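Probable glucarate dehydratase (PDB 3VDG) probably dehydrates D-glucarate to 5-dehydro-4-deoxy-D-glucarate, as a metal-dependent member of the enolase superfamily. Local coordinates at residues A[102-107]-A[131-136]; A[138-143]-A[321-326]; A[247-252]-A[266-271]; A[260-265]-A[284-289]. All blocks are in the same frame, centred on the assembly; numbering follows the deposited sequence. Where two conformers were deposited one is given.

Contact 1 (A[102-107]-A[131-136])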
loop_
_atom_site.group_PDB
_atom_site.type_symbol
_atom_site.label_atom_id
_atom_site.label_comp_id
_atom_site.label_asym_id
_atom_site.label_seq_id
_atom_site.Cartn_x
_atom_site.Cartn_y
_atom_site.Cartn_z
ATOM N N VAL A 102 -2.897 14.320 -3.576
ATOM C CA VAL A 102 -3.669 15.467 -4.029
ATOM C C VAL A 102 -3.694 15.511 -5.562
ATOM O O VAL A 102 -4.718 15.822 -6.164
ATOM C CB VAL A 102 -3.056 16.791 -3.478
ATOM C CG1 VAL A 102 -3.516 17.983 -4.290
ATOM C CG2 VAL A 102 -3.404 16.975 -1.997
ATOM N N ILE A 103 -2.558 15.204 -6.188
ATOM C CA ILE A 103 -2.445 15.278 -7.637
ATOM C C ILE A 103 -3.406 14.285 -8.293
ATOM O O ILE A 103 -4.074 14.610 -9.279
ATOM C CB ILE A 103 -0.980 15.111 -8.108
ATOM C CG1 ILE A 103 -0.191 16.412 -7.849
ATOM C CG2 ILE A 103 -0.888 14.772 -9.594
ATOM C CD1 ILE A 103 1.306 16.197 -7.919
ATOM N N ARG A 104 -3.525 13.081 -7.732
ATOM C CA ARG A 104 -4.469 12.134 -8.326
ATOM C C ARG A 104 -5.890 12.672 -8.234
ATOM O O ARG A 104 -6.683 12.550 -9.191
ATOM C CB ARG A 104 -4.404 10.740 -7.679
ATOM C CG ARG A 104 -5.269 9.709 -8.413
ATOM C CD ARG A 104 -5.324 8.375 -7.670
ATOM N NE ARG A 104 -6.046 7.368 -8.458
ATOM C CZ ARG A 104 -7.373 7.277 -8.526
ATOM N NH1 ARG A 104 -8.132 8.127 -7.842
ATOM N NH2 ARG A 104 -7.942 6.336 -9.286
ATOM N N ALA A 105 -6.233 13.248 -7.083
ATOM C CA ALA A 105 -7.599 13.727 -6.893
ATOM C C ALA A 105 -7.910 14.885 -7.861
ATOM O O ALA A 105 -9.015 14.969 -8.397
ATOM C CB ALA A 105 -7.833 14.146 -5.441
ATOM N N LEU A 106 -6.947 15.785 -8.071
ATOM C CA LEU A 106 -7.129 16.876 -9.045
ATOM C C LEU A 106 -7.349 16.341 -10.454
ATOM O O LEU A 106 -8.129 16.895 -11.242
ATOM C CB LEU A 106 -5.921 17.816 -9.041
ATOM C CG LEU A 106 -5.722 18.649 -7.767
ATOM C CD1 LEU A 106 -4.385 19.386 -7.782
ATOM C CD2 LEU A 106 -6.857 19.644 -7.632
ATOM N N ILE A 107 -6.643 15.268 -10.785
ATOM C CA ILE A 107 -6.762 14.658 -12.107
ATOM C C ILE A 107 -8.133 14.011 -12.253
ATOM O O ILE A 107 -8.768 14.137 -13.294
ATOM C CB ILE A 107 -5.625 13.662 -12.386
ATOM C CG1 ILE A 107 -4.322 14.432 -12.617
ATOM C CG2 ILE A 107 -5.929 12.817 -13.631
ATOM C CD1 ILE A 107 -3.107 13.539 -12.788
ATOM N N VAL A 131 -9.587 4.911 -15.938
ATOM C CA VAL A 131 -9.101 6.007 -16.770
ATOM C C VAL A 131 -8.244 6.972 -15.947
ATOM O O VAL A 131 -7.211 7.440 -16.420
ATOM C CB VAL A 131 -10.245 6.791 -17.436
ATOM C CG1 VAL A 131 -9.685 8.026 -18.138
ATOM C CG2 VAL A 131 -10.962 5.902 -18.444
ATOM N N VAL A 132 -8.663 7.259 -14.721
ATOM C CA VAL A 132 -7.912 8.171 -13.870
ATOM C C VAL A 132 -6.510 7.600 -13.629
ATOM O O VAL A 132 -5.497 8.296 -13.747
ATOM C CB VAL A 132 -8.635 8.425 -12.543
ATOM C CG1 VAL A 132 -7.719 9.129 -11.550
ATOM C CG2 VAL A 132 -9.887 9.266 -12.795
ATOM N N ASP A 133 -6.444 6.316 -13.319
ATOM C CA ASP A 133 -5.124 5.705 -13.067
ATOM C C ASP A 133 -4.180 5.719 -14.271
ATOM O O ASP A 133 -2.990 5.957 -14.104
ATOM C CB ASP A 133 -5.262 4.322 -12.421
ATOM C CG ASP A 133 -5.624 4.413 -10.921
ATOM O OD1 ASP A 133 -5.186 5.370 -10.232
ATOM O OD2 ASP A 133 -6.344 3.525 -10.416
ATOM N N ARG A 134 -4.699 5.468 -15.475
ATOM C CA ARG A 134 -3.881 5.528 -16.683
ATOM C C ARG A 134 -3.358 6.942 -16.937
ATOM O O ARG A 134 -2.237 7.113 -17.415
ATOM C CB ARG A 134 -4.679 5.041 -17.903
ATOM C CG ARG A 134 -4.698 3.525 -18.050
ATOM C CD ARG A 134 -5.533 3.106 -19.252
ATOM N NE ARG A 134 -6.951 3.281 -18.964
ATOM C CZ ARG A 134 -7.929 2.990 -19.816
ATOM N NH1 ARG A 134 -7.654 2.508 -21.031
ATOM N NH2 ARG A 134 -9.186 3.174 -19.442
ATOM N N VAL A 135 -4.172 7.951 -16.624
ATOM C CA VAL A 135 -3.760 9.350 -16.851
ATOM C C VAL A 135 -2.798 9.838 -15.770
ATOM O O VAL A 135 -1.817 10.488 -16.069
ATOM C CB VAL A 135 -4.982 10.278 -16.972
ATOM C CG1 VAL A 135 -4.530 11.726 -17.134
ATOM C CG2 VAL A 135 -5.847 9.833 -18.161
ATOM N N PHE A 136 -3.067 9.458 -14.520
ATOM C CA PHE A 136 -2.247 9.843 -13.367
ATOM C C PHE A 136 -0.873 9.190 -13.436
ATOM O O PHE A 136 0.145 9.816 -13.135
ATOM C CB PHE A 136 -2.996 9.427 -12.088
ATOM C CG PHE A 136 -2.196 9.526 -10.805
ATOM C CD1 PHE A 136 -1.615 10.722 -10.400
ATOM C CD2 PHE A 136 -2.100 8.422 -9.954
ATOM C CE1 PHE A 136 -0.907 10.804 -9.202
ATOM C CE2 PHE A 136 -1.397 8.497 -8.761
ATOM C CZ PHE A 136 -0.802 9.694 -8.379
#
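Arg104 lies across the ring of Phe136 and ends against Asp133, tying together two helices, 100-111 and 131-151, of the N-terminal alpha+beta domain that caps the barrel in enolase-superfamily enzymes. The local axes of the two segments pass 9.8 Å apart at 122°, nearer antiparallel than parallel. Arg104 CB sits almost exactly on the ring normal, 3.6 Å from the centroid of the Phe136 ring, in a CH-pi contact, and Arg104 CG continues over the same face toward Phe136 CD2. With CG anti to the backbone N (chi1 -173°) and the chain extended as far as NE, the arginine crosses the ring and delivers its guanidinium beyond it, turned nearly perpendicular to the aromatic plane. Val132 CG1 covers one face of that guanidinium, 3.6 Å from Arg104 CZ. The ring of Phe136 is flanked at its edge by two isoleucines: Ile107 CD1 is 4.0 Å from Phe136 CD1, and Ile103 CG2 approaches Phe136 CE1. Further along, Ile107 CG2 meets Val135 CG1 at 3.9 Å. The polar end is a salt bridge of side-on form, in which two nitrogens of one arginine share a single oxygen of the buried Asp133 carboxylate and so hold the guanidinium plane. Arg325, at the start of helix 323-336, brings its NE to the same oxygen, so two arginines gather round Asp133. Both Arg104 donors come from one face of the carboxylate: NE is 2.8 Å from Asp133 OD1 on the syn side, while NH2 reaches that OD1 at 3.1 Å from well above the plane.

Contact 2 (A[138-143]-A[321-326])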
loop_
_atom_site.group_PDB
_atom_site.type_symbol
_atom_site.label_atom_id
_atom_site.label_comp_id
_atom_site.label_asym_id
_atom_site.label_seq_id
_atom_site.Cartn_x
_atom_site.Cartn_y
_atom_site.Cartn_z
ATOM N N PRO A 138 1.740 8.408 -15.533
ATOM C CA PRO A 138 2.995 9.040 -15.970
ATOM C C PRO A 138 3.371 10.289 -15.168
ATOM O O PRO A 138 4.563 10.595 -15.003
ATOM C CB PRO A 138 2.705 9.445 -17.428
ATOM C CG PRO A 138 1.212 9.557 -17.501
ATOM C CD PRO A 138 0.709 8.445 -16.590
ATOM N N PHE A 139 2.377 11.015 -14.677
ATOM C CA PHE A 139 2.676 12.182 -13.847
ATOM C C PHE A 139 3.213 11.763 -12.492
ATOM O O PHE A 139 4.118 12.405 -11.945
ATOM C CB PHE A 139 1.458 13.084 -13.696
ATOM C CG PHE A 139 1.025 13.692 -14.987
ATOM C CD1 PHE A 139 1.736 14.756 -15.541
ATOM C CD2 PHE A 139 -0.063 13.176 -15.674
ATOM C CE1 PHE A 139 1.370 15.298 -16.766
ATOM C CE2 PHE A 139 -0.446 13.728 -16.898
ATOM C CZ PHE A 139 0.268 14.792 -17.435
ATOM N N GLU A 140 2.665 10.675 -11.953
ATOM C CA GLU A 140 3.144 10.149 -10.675
ATOM C C GLU A 140 4.578 9.664 -10.820
ATOM O O GLU A 140 5.411 9.885 -9.943
ATOM C CB GLU A 140 2.251 8.997 -10.203
ATOM C CG GLU A 140 2.508 8.554 -8.774
ATOM C CD GLU A 140 3.363 7.291 -8.660
ATOM O OE1 GLU A 140 3.944 6.830 -9.678
ATOM O OE2 GLU A 140 3.453 6.746 -7.533
ATOM N N VAL A 141 4.882 8.992 -11.923
ATOM C CA VAL A 141 6.258 8.486 -12.123
ATOM C C VAL A 141 7.217 9.680 -12.245
ATOM O O VAL A 141 8.276 9.694 -11.630
ATOM C CB VAL A 141 6.364 7.571 -13.364
ATOM C CG1 VAL A 141 7.824 7.309 -13.736
ATOM C CG2 VAL A 141 5.659 6.226 -13.100
ATOM N N ALA A 142 6.818 10.689 -13.021
ATOM C CA ALA A 142 7.620 11.901 -13.154
ATOM C C ALA A 142 7.796 12.630 -11.806
ATOM O O ALA A 142 8.867 13.204 -11.523
ATOM C CB ALA A 142 7.006 12.835 -14.208
ATOM N N CYS A 143 6.755 12.630 -10.975
ATOM C CA CYS A 143 6.866 13.233 -9.633
ATOM C C CYS A 143 7.896 12.500 -8.783
ATOM O O CYS A 143 8.714 13.133 -8.097
ATOM C CB CYS A 143 5.518 13.235 -8.888
ATOM S SG CYS A 143 4.387 14.554 -9.395
ATOM N N GLY A 321 -1.914 2.915 -11.977
ATOM C CA GLY A 321 -1.884 4.257 -11.395
ATOM C C GLY A 321 -0.534 4.680 -10.844
ATOM O O GLY A 321 -0.456 5.500 -9.940
ATOM N N GLY A 322 0.544 4.140 -11.391
ATOM C CA GLY A 322 1.883 4.614 -11.000
ATOM C C GLY A 322 2.553 3.687 -10.003
ATOM O O GLY A 322 2.055 2.593 -9.729
ATOM N N LEU A 323 3.686 4.107 -9.449
ATOM C CA LEU A 323 4.505 3.160 -8.689
ATOM C C LEU A 323 4.020 2.895 -7.266
ATOM O O LEU A 323 4.076 1.749 -6.766
ATOM C CB LEU A 323 5.974 3.605 -8.690
ATOM C CG LEU A 323 6.615 3.876 -10.069
ATOM C CD1 LEU A 323 8.116 4.159 -9.934
ATOM C CD2 LEU A 323 6.408 2.744 -11.066
ATOM N N GLN A 324 3.589 3.943 -6.578
ATOM C CA GLN A 324 3.057 3.733 -5.229
ATOM C C GLN A 324 1.785 2.881 -5.243
ATOM O O GLN A 324 1.601 2.004 -4.399
ATOM C CB GLN A 324 2.786 5.072 -4.548
ATOM C CG GLN A 324 4.044 5.925 -4.420
ATOM C CD GLN A 324 3.690 7.374 -4.114
ATOM O OE1 GLN A 324 3.669 7.759 -2.955
ATOM N NE2 GLN A 324 3.343 8.166 -5.155
ATOM N N ARG A 325 0.892 3.131 -6.191
ATOM C CA ARG A 325 -0.289 2.266 -6.294
ATOM C C ARG A 325 0.046 0.831 -6.711
ATOM O O ARG A 325 -0.676 -0.105 -6.342
ATOM C CB ARG A 325 -1.356 2.899 -7.185
ATOM C CG ARG A 325 -2.030 4.061 -6.440
ATOM C CD ARG A 325 -2.817 4.960 -7.388
ATOM N NE ARG A 325 -4.072 4.360 -7.825
ATOM C CZ ARG A 325 -5.207 4.395 -7.120
ATOM N NH1 ARG A 325 -5.255 4.996 -5.950
ATOM N NH2 ARG A 325 -6.303 3.826 -7.593
ATOM N N SER A 326 1.142 0.645 -7.452
ATOM C CA SER A 326 1.593 -0.712 -7.772
ATOM C C SER A 326 2.128 -1.401 -6.512
ATOM O O SER A 326 1.950 -2.593 -6.329
ATOM C CB SER A 326 2.662 -0.710 -8.868
ATOM O OG SER A 326 2.111 -0.262 -10.107
HETATM O O HOH W 1 0.839 5.620 -7.563
#
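Glu140 drives its carboxylate into the first turn of helix 323-336 and is held there by three hydrogen bonds. Its OE1 takes the backbone N-H of Leu323 at 2.7 Å, with the donor lying above the carboxylate plane. OE2 accepts twice: Gln324 N comes to Glu140 OE2 on the syn side at 3.0 Å and nearly straight (170°), while Gln324 NE2 reaches it on the anti side at 2.8 Å, from the opposite face. The amide of Gln324 lies nearly coplanar with the carboxylate. A sharp bend at chi2 (-101°) turns the end of Glu140 onto these donors, and Gly322 lets OE1 come within 3.3 Å of its CA. Beside the polar group, Val141 CG2 packs on Leu323 CG at 4.0 Å. In the next shell, a water accepts the N-H of Arg325, donates to Gly321 O and makes a weak bond to Glu140 OE2. Gly322 O, at the N-cap position, accepts both Ser326 N and Ser326 OG. Gln324 is itself positioned by Thr100, through NE2, and by Arg327 of the second subunit, through OE1. The helix end and its clustered N-H donors would probably stabilise the buried carboxylate as an anion. A carboxylate from helix 131-151 thus accepts the first N-H groups of helix 323-336, fastening the N-terminal capping domain to the enolase-type barrel.

Contact 3 (A[247-252]-A[266-271]). With NA (sodium ion), chain C.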
loop_
_atom_site.group_PDB
_atom_site.type_symbol
_atom_site.label_atom_id
_atom_site.label_comp_id
_atom_site.label_asym_id
_atom_site.label_seq_id
_atom_site.Cartn_x
_atom_site.Cartn_y
_atom_site.Cartn_z
ATOM N N ALA A 247 -7.197 -14.918 -23.593
ATOM C CA ALA A 247 -8.602 -15.330 -23.489
ATOM C C ALA A 247 -9.168 -15.921 -24.776
ATOM O O ALA A 247 -10.385 -15.859 -25.013
ATOM C CB ALA A 247 -9.483 -14.169 -23.017
ATOM N N ALA A 248 -8.318 -16.530 -25.591
ATOM C CA ALA A 248 -8.796 -17.101 -26.872
ATOM C C ALA A 248 -9.543 -18.426 -26.743
ATOM O O ALA A 248 -9.999 -18.955 -27.756
ATOM C CB ALA A 248 -7.645 -17.255 -27.857
ATOM N N TRP A 249 -9.634 -18.982 -25.529
ATOM C CA TRP A 249 -10.224 -20.326 -25.354
ATOM C C TRP A 249 -11.447 -20.338 -24.499
ATOM O O TRP A 249 -11.608 -19.497 -23.615
ATOM C CB TRP A 249 -9.238 -21.298 -24.724
ATOM C CG TRP A 249 -7.897 -21.342 -25.389
ATOM C CD1 TRP A 249 -7.604 -21.221 -26.748
ATOM C CD2 TRP A 249 -6.611 -21.573 -24.735
ATOM N NE1 TRP A 249 -6.248 -21.314 -26.964
ATOM C CE2 TRP A 249 -5.600 -21.543 -25.789
ATOM C CE3 TRP A 249 -6.211 -21.786 -23.416
ATOM C CZ2 TRP A 249 -4.252 -21.718 -25.516
ATOM C CZ3 TRP A 249 -4.842 -21.956 -23.155
ATOM C CH2 TRP A 249 -3.895 -21.913 -24.172
ATOM N N THR A 250 -12.313 -21.320 -24.724
ATOM C CA THR A 250 -13.436 -21.543 -23.813
ATOM C C THR A 250 -12.896 -22.197 -22.543
ATOM O O THR A 250 -11.744 -22.669 -22.513
ATOM C CB THR A 250 -14.449 -22.524 -24.405
ATOM O OG1 THR A 250 -13.811 -23.789 -24.574
ATOM C CG2 THR A 250 -14.979 -22.032 -25.747
ATOM N N PRO A 251 -13.711 -22.229 -21.481
ATOM C CA PRO A 251 -13.164 -22.853 -20.290
ATOM C C PRO A 251 -12.870 -24.337 -20.493
ATOM O O PRO A 251 -11.894 -24.846 -19.932
ATOM C CB PRO A 251 -14.262 -22.629 -19.243
ATOM C CG PRO A 251 -14.959 -21.380 -19.703
ATOM C CD PRO A 251 -14.982 -21.528 -21.208
ATOM N N GLN A 252 -13.678 -25.022 -21.304
ATOM C CA GLN A 252 -13.486 -26.467 -21.531
ATOM C C GLN A 252 -12.193 -26.723 -22.290
ATOM O O GLN A 252 -11.437 -27.643 -21.990
ATOM C CB GLN A 252 -14.688 -27.084 -22.290
ATOM C CG GLN A 252 -16.019 -27.000 -21.529
ATOM C CD GLN A 252 -16.488 -25.562 -21.288
ATOM O OE1 GLN A 252 -16.384 -24.692 -22.162
ATOM N NE2 GLN A 252 -17.004 -25.308 -20.093
ATOM N N GLU A 266 4.976 -22.576 -15.652
ATOM C CA GLU A 266 5.040 -21.883 -14.379
ATOM C C GLU A 266 3.678 -21.256 -14.048
ATOM O O GLU A 266 3.192 -21.317 -12.917
ATOM C CB GLU A 266 6.122 -20.809 -14.480
ATOM C CG GLU A 266 6.250 -19.945 -13.257
ATOM C CD GLU A 266 7.477 -19.059 -13.312
ATOM O OE1 GLU A 266 7.552 -18.177 -14.209
ATOM O OE2 GLU A 266 8.353 -19.263 -12.445
ATOM N N TYR A 267 3.040 -20.637 -15.034
ATOM C CA TYR A 267 1.625 -20.306 -14.882
ATOM C C TYR A 267 0.991 -20.187 -16.258
ATOM O O TYR A 267 1.696 -20.124 -17.252
ATOM C CB TYR A 267 1.391 -19.034 -14.040
ATOM C CG TYR A 267 2.110 -17.741 -14.455
ATOM C CD1 TYR A 267 3.039 -17.147 -13.609
ATOM C CD2 TYR A 267 1.809 -17.085 -15.651
ATOM C CE1 TYR A 267 3.675 -15.956 -13.949
ATOM C CE2 TYR A 267 2.434 -15.891 -16.004
ATOM C CZ TYR A 267 3.366 -15.325 -15.149
ATOM O OH TYR A 267 4.007 -14.133 -15.481
ATOM N N LEU A 268 -0.332 -20.187 -16.301
ATOM C CA LEU A 268 -1.093 -20.032 -17.545
ATOM C C LEU A 268 -1.881 -18.724 -17.473
ATOM O O LEU A 268 -2.690 -18.562 -16.563
ATOM C CB LEU A 268 -2.069 -21.213 -17.677
ATOM C CG LEU A 268 -3.017 -21.213 -18.872
ATOM C CD1 LEU A 268 -2.193 -21.331 -20.149
ATOM C CD2 LEU A 268 -3.978 -22.396 -18.751
ATOM N N GLU A 269 -1.635 -17.775 -18.385
ATOM C CA GLU A 269 -2.249 -16.447 -18.240
ATOM C C GLU A 269 -3.507 -16.359 -19.076
ATOM O O GLU A 269 -3.478 -16.716 -20.250
ATOM C CB GLU A 269 -1.344 -15.297 -18.742
ATOM C CG GLU A 269 0.136 -15.405 -18.464
ATOM C CD GLU A 269 0.902 -14.202 -19.007
ATOM O OE1 GLU A 269 2.127 -14.329 -19.245
ATOM O OE2 GLU A 269 0.273 -13.130 -19.214
ATOM N N ASP A 270 -4.580 -15.835 -18.486
ATOM C CA ASP A 270 -5.814 -15.527 -19.226
ATOM C C ASP A 270 -6.153 -16.552 -20.294
ATOM O O ASP A 270 -6.248 -16.216 -21.483
ATOM C CB ASP A 270 -5.718 -14.126 -19.864
ATOM C CG ASP A 270 -5.684 -13.035 -18.816
ATOM O OD1 ASP A 270 -6.588 -13.060 -17.956
ATOM O OD2 ASP A 270 -4.744 -12.197 -18.825
ATOM N N PRO A 271 -6.342 -17.814 -19.887
ATOM C CA PRO A 271 -6.777 -18.783 -20.894
ATOM C C PRO A 271 -8.169 -18.480 -21.479
ATOM O O PRO A 271 -8.410 -18.756 -22.645
ATOM C CB PRO A 271 -6.806 -20.116 -20.113
ATOM C CG PRO A 271 -6.904 -19.720 -18.661
ATOM C CD PRO A 271 -6.125 -18.427 -18.562
HETATM NA NA NA C . -0.731 -11.517 -20.341
HETATM O O HOH W 2 -2.995 -11.747 -20.986
HETATM O O HOH W 3 0.375 -10.005 -21.665
#
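Ala247 and Trp249 pair through their backbones with Asp270 and Pro271, Ala247 N giving a 2.7 Å hydrogen bond to Asp270 O and Trp249 N a 3.1 Å one to Pro271 O. The contact belongs to a beta-alpha-beta unit of the enolase-type barrel: the loop between strand 241-244 and helix 251-260 is stitched to the chain just after the neighbouring parallel strand, 267-269. Ala247 and Asp270 both have positive phi, which lets the two chains turn here. Pro271 O is met almost end-on by the Trp249 amide and also lies 3.4 Å from Trp249 CB. From there the indole, with CG beside its own backbone N (chi1 -50°), reaches back along the strand. Trp249 CE3 approaches Pro271 CB obliquely at 3.7 Å, the two side chains crossing at about a right angle, while Leu268 CD1 stands at the indole's edge, 4.1 Å from Trp249 CZ3. Leu243 and Val257 add to this buried apolar cluster between strands and helix. The strand's next residue, Glu269, sends its extended side chain away from the tryptophan to the metal site: OE2 binds a sodium ion, which Asp244 and Asn292 also ligate, and OE1 forms a salt bridge with Lys214. The sodium probably occupies the place of the magnesium used by this superfamily. Asp270 serves as a second-shell residue; Thr291 and the backbone N of Asn292 hold its carboxylate, and a water bound to the sodium donates a 2.8 Å hydrogen bond to Asp270 OD2.

Contact 4 (A[260-265]-A[284-289])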
loop_
_atom_site.group_PDB
_atom_site.type_symbol
_atom_site.label_atom_id
_atom_site.label_comp_id
_atom_site.label_asym_id
_atom_site.label_seq_id
_atom_site.Cartn_x
_atom_site.Cartn_y
_atom_site.Cartn_z
ATOM N N GLY A 260 -2.924 -30.977 -20.307
ATOM C CA GLY A 260 -1.869 -31.389 -21.209
ATOM C C GLY A 260 -0.531 -30.752 -20.916
ATOM O O GLY A 260 0.498 -31.286 -21.291
ATOM N N LEU A 261 -0.525 -29.601 -20.254
ATOM C CA LEU A 261 0.748 -28.950 -19.936
ATOM C C LEU A 261 1.100 -29.045 -18.443
ATOM O O LEU A 261 1.961 -28.302 -17.942
ATOM C CB LEU A 261 0.754 -27.491 -20.420
ATOM C CG LEU A 261 0.723 -27.284 -21.941
ATOM C CD1 LEU A 261 0.607 -25.798 -22.270
ATOM C CD2 LEU A 261 1.943 -27.905 -22.610
ATOM N N GLU A 262 0.437 -29.954 -17.733
ATOM C CA GLU A 262 0.753 -30.171 -16.332
ATOM C C GLU A 262 2.264 -30.349 -16.179
ATOM O O GLU A 262 2.882 -31.086 -16.938
ATOM C CB GLU A 262 0.019 -31.400 -15.785
ATOM C CG GLU A 262 0.434 -31.746 -14.360
ATOM C CD GLU A 262 -0.545 -32.669 -13.658
ATOM O OE1 GLU A 262 -1.443 -33.207 -14.330
ATOM O OE2 GLU A 262 -0.427 -32.850 -12.428
ATOM N N GLY A 263 2.860 -29.647 -15.223
ATOM C CA GLY A 263 4.287 -29.788 -14.936
ATOM C C GLY A 263 5.211 -29.084 -15.912
ATOM O O GLY A 263 6.427 -29.136 -15.767
ATOM N N VAL A 264 4.644 -28.418 -16.913
ATOM C CA VAL A 264 5.454 -27.719 -17.902
ATOM C C VAL A 264 5.427 -26.189 -17.713
ATOM O O VAL A 264 6.458 -25.520 -17.881
ATOM C CB VAL A 264 5.003 -28.061 -19.344
ATOM C CG1 VAL A 264 5.914 -27.391 -20.356
ATOM C CG2 VAL A 264 5.007 -29.569 -19.570
ATOM N N LEU A 265 4.259 -25.639 -17.364
ATOM C CA LEU A 265 4.106 -24.176 -17.225
ATOM C C LEU A 265 4.289 -23.697 -15.803
ATOM O O LEU A 265 3.796 -24.305 -14.869
ATOM C CB LEU A 265 2.723 -23.715 -17.688
ATOM C CG LEU A 265 2.365 -23.885 -19.159
ATOM C CD1 LEU A 265 0.936 -23.391 -19.374
ATOM C CD2 LEU A 265 3.339 -23.143 -20.065
ATOM N N GLN A 284 -9.690 -26.700 -11.984
ATOM C CA GLN A 284 -9.136 -27.931 -12.549
ATOM C C GLN A 284 -7.662 -27.803 -12.924
ATOM O O GLN A 284 -6.939 -28.790 -12.950
ATOM C CB GLN A 284 -9.946 -28.392 -13.770
ATOM C CG GLN A 284 -11.435 -28.613 -13.507
ATOM C CD GLN A 284 -12.126 -29.405 -14.609
ATOM O OE1 GLN A 284 -11.619 -30.427 -15.070
ATOM N NE2 GLN A 284 -13.298 -28.943 -15.024
ATOM N N ALA A 285 -7.210 -26.585 -13.213
ATOM C CA ALA A 285 -5.843 -26.397 -13.690
ATOM C C ALA A 285 -4.810 -26.721 -12.601
ATOM O O ALA A 285 -4.931 -26.265 -11.467
ATOM C CB ALA A 285 -5.646 -24.975 -14.203
ATOM N N PRO A 286 -3.805 -27.529 -12.946
ATOM C CA PRO A 286 -2.780 -27.899 -11.967
ATOM C C PRO A 286 -1.779 -26.759 -11.733
ATOM O O PRO A 286 -1.223 -26.657 -10.651
ATOM C CB PRO A 286 -2.105 -29.126 -12.594
ATOM C CG PRO A 286 -2.381 -29.011 -14.061
ATOM C CD PRO A 286 -3.692 -28.284 -14.206
ATOM N N MET A 287 -1.563 -25.893 -12.721
ATOM C CA MET A 287 -0.712 -24.717 -12.490
ATOM C C MET A 287 -1.568 -23.498 -12.145
ATOM O O MET A 287 -2.768 -23.459 -12.432
ATOM C CB MET A 287 0.206 -24.425 -13.694
ATOM C CG MET A 287 -0.499 -23.889 -14.949
ATOM S SD MET A 287 -1.616 -25.051 -15.802
ATOM C CE MET A 287 -0.406 -26.188 -16.489
ATOM N N PRO A 288 -0.956 -22.487 -11.518
ATOM C CA PRO A 288 -1.699 -21.272 -11.179
ATOM C C PRO A 288 -2.152 -20.537 -12.446
ATOM O O PRO A 288 -1.434 -20.569 -13.453
ATOM C CB PRO A 288 -0.641 -20.396 -10.463
ATOM C CG PRO A 288 0.485 -21.301 -10.123
ATOM C CD PRO A 288 0.458 -22.433 -11.102
ATOM N N LEU A 289 -3.323 -19.892 -12.399
ATOM C CA LEU A 289 -3.736 -18.990 -13.467
ATOM C C LEU A 289 -3.300 -17.578 -13.114
ATOM O O LEU A 289 -3.405 -17.160 -11.956
ATOM C CB LEU A 289 -5.261 -18.988 -13.637
ATOM C CG LEU A 289 -5.888 -20.328 -14.050
ATOM C CD1 LEU A 289 -7.306 -20.049 -14.547
ATOM C CD2 LEU A 289 -5.038 -20.967 -15.149
#
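Glu262 faces Pro286 and Leu265 faces Met287, their CA atoms 6.1 and 6.8 Å apart, where two irregular loops run side by side without a hydrogen bond between them. Both are alpha-to-beta connections of the enolase-type barrel, one leading from helix 251-260 into strand 267-269 and the other from helix 275-284 into strand 289-291, so they join successive units at the N-terminal end of the strands. The first loop makes a type II beta turn with Gly263 at its third position, closed by Val264 N on Leu261 O, at 2.9 Å. The methyl of Met287 lies against both Leu261 and Leu265. Met287 CG stands between the backbone N and the carbonyl carbon (chi1 71°), and further bends at chi2 and chi3 bring Met287 CE back against the Leu261 carbonyl and Leu265 CB. Met287 CE is 4.2 Å from Leu265 CB and 4.3 Å from Leu261 CB, while the root of the side chain, Met287 CB, rests against Leu265 O. Ala258 of helix 251-260 also touches Met287, and Leu243 adds to the leucines from the barrel side. Nearer the solvent, the extended Glu262 lies obliquely over the proline ring and meets it with its aliphatic part: Glu262 CB is 3.8 Å from Pro286 CG, and Glu262 CG follows close by. The same carbonyl that closes the turn is the nearest neighbour of the methionine methyl, with Leu261 O 3.5 Å from Met287 CE.

Contacts 1 and 2 share helix 131-151 and touch each other, since Arg325 of contact 2 also binds Asp133. Both bury charge, one pairing it with arginines and the other with a helix N-terminus; contact 2 spans the seam between capping domain and barrel, and contact 1 lies within the capping domain next to it. Contacts 3 and 4 lie within the barrel, their centres about 30 to 38 Å from those of the first two. They join neighbouring beta-alpha units at opposite ends of strand 267-269. Contact 3 is buried and joins backbone bonds and a Trp-Pro-Leu cluster to a strand that carries a metal ligand; contact 4 is apolar, with an exposed rim, and meets contact 3 where Leu268 pairs with Pro288.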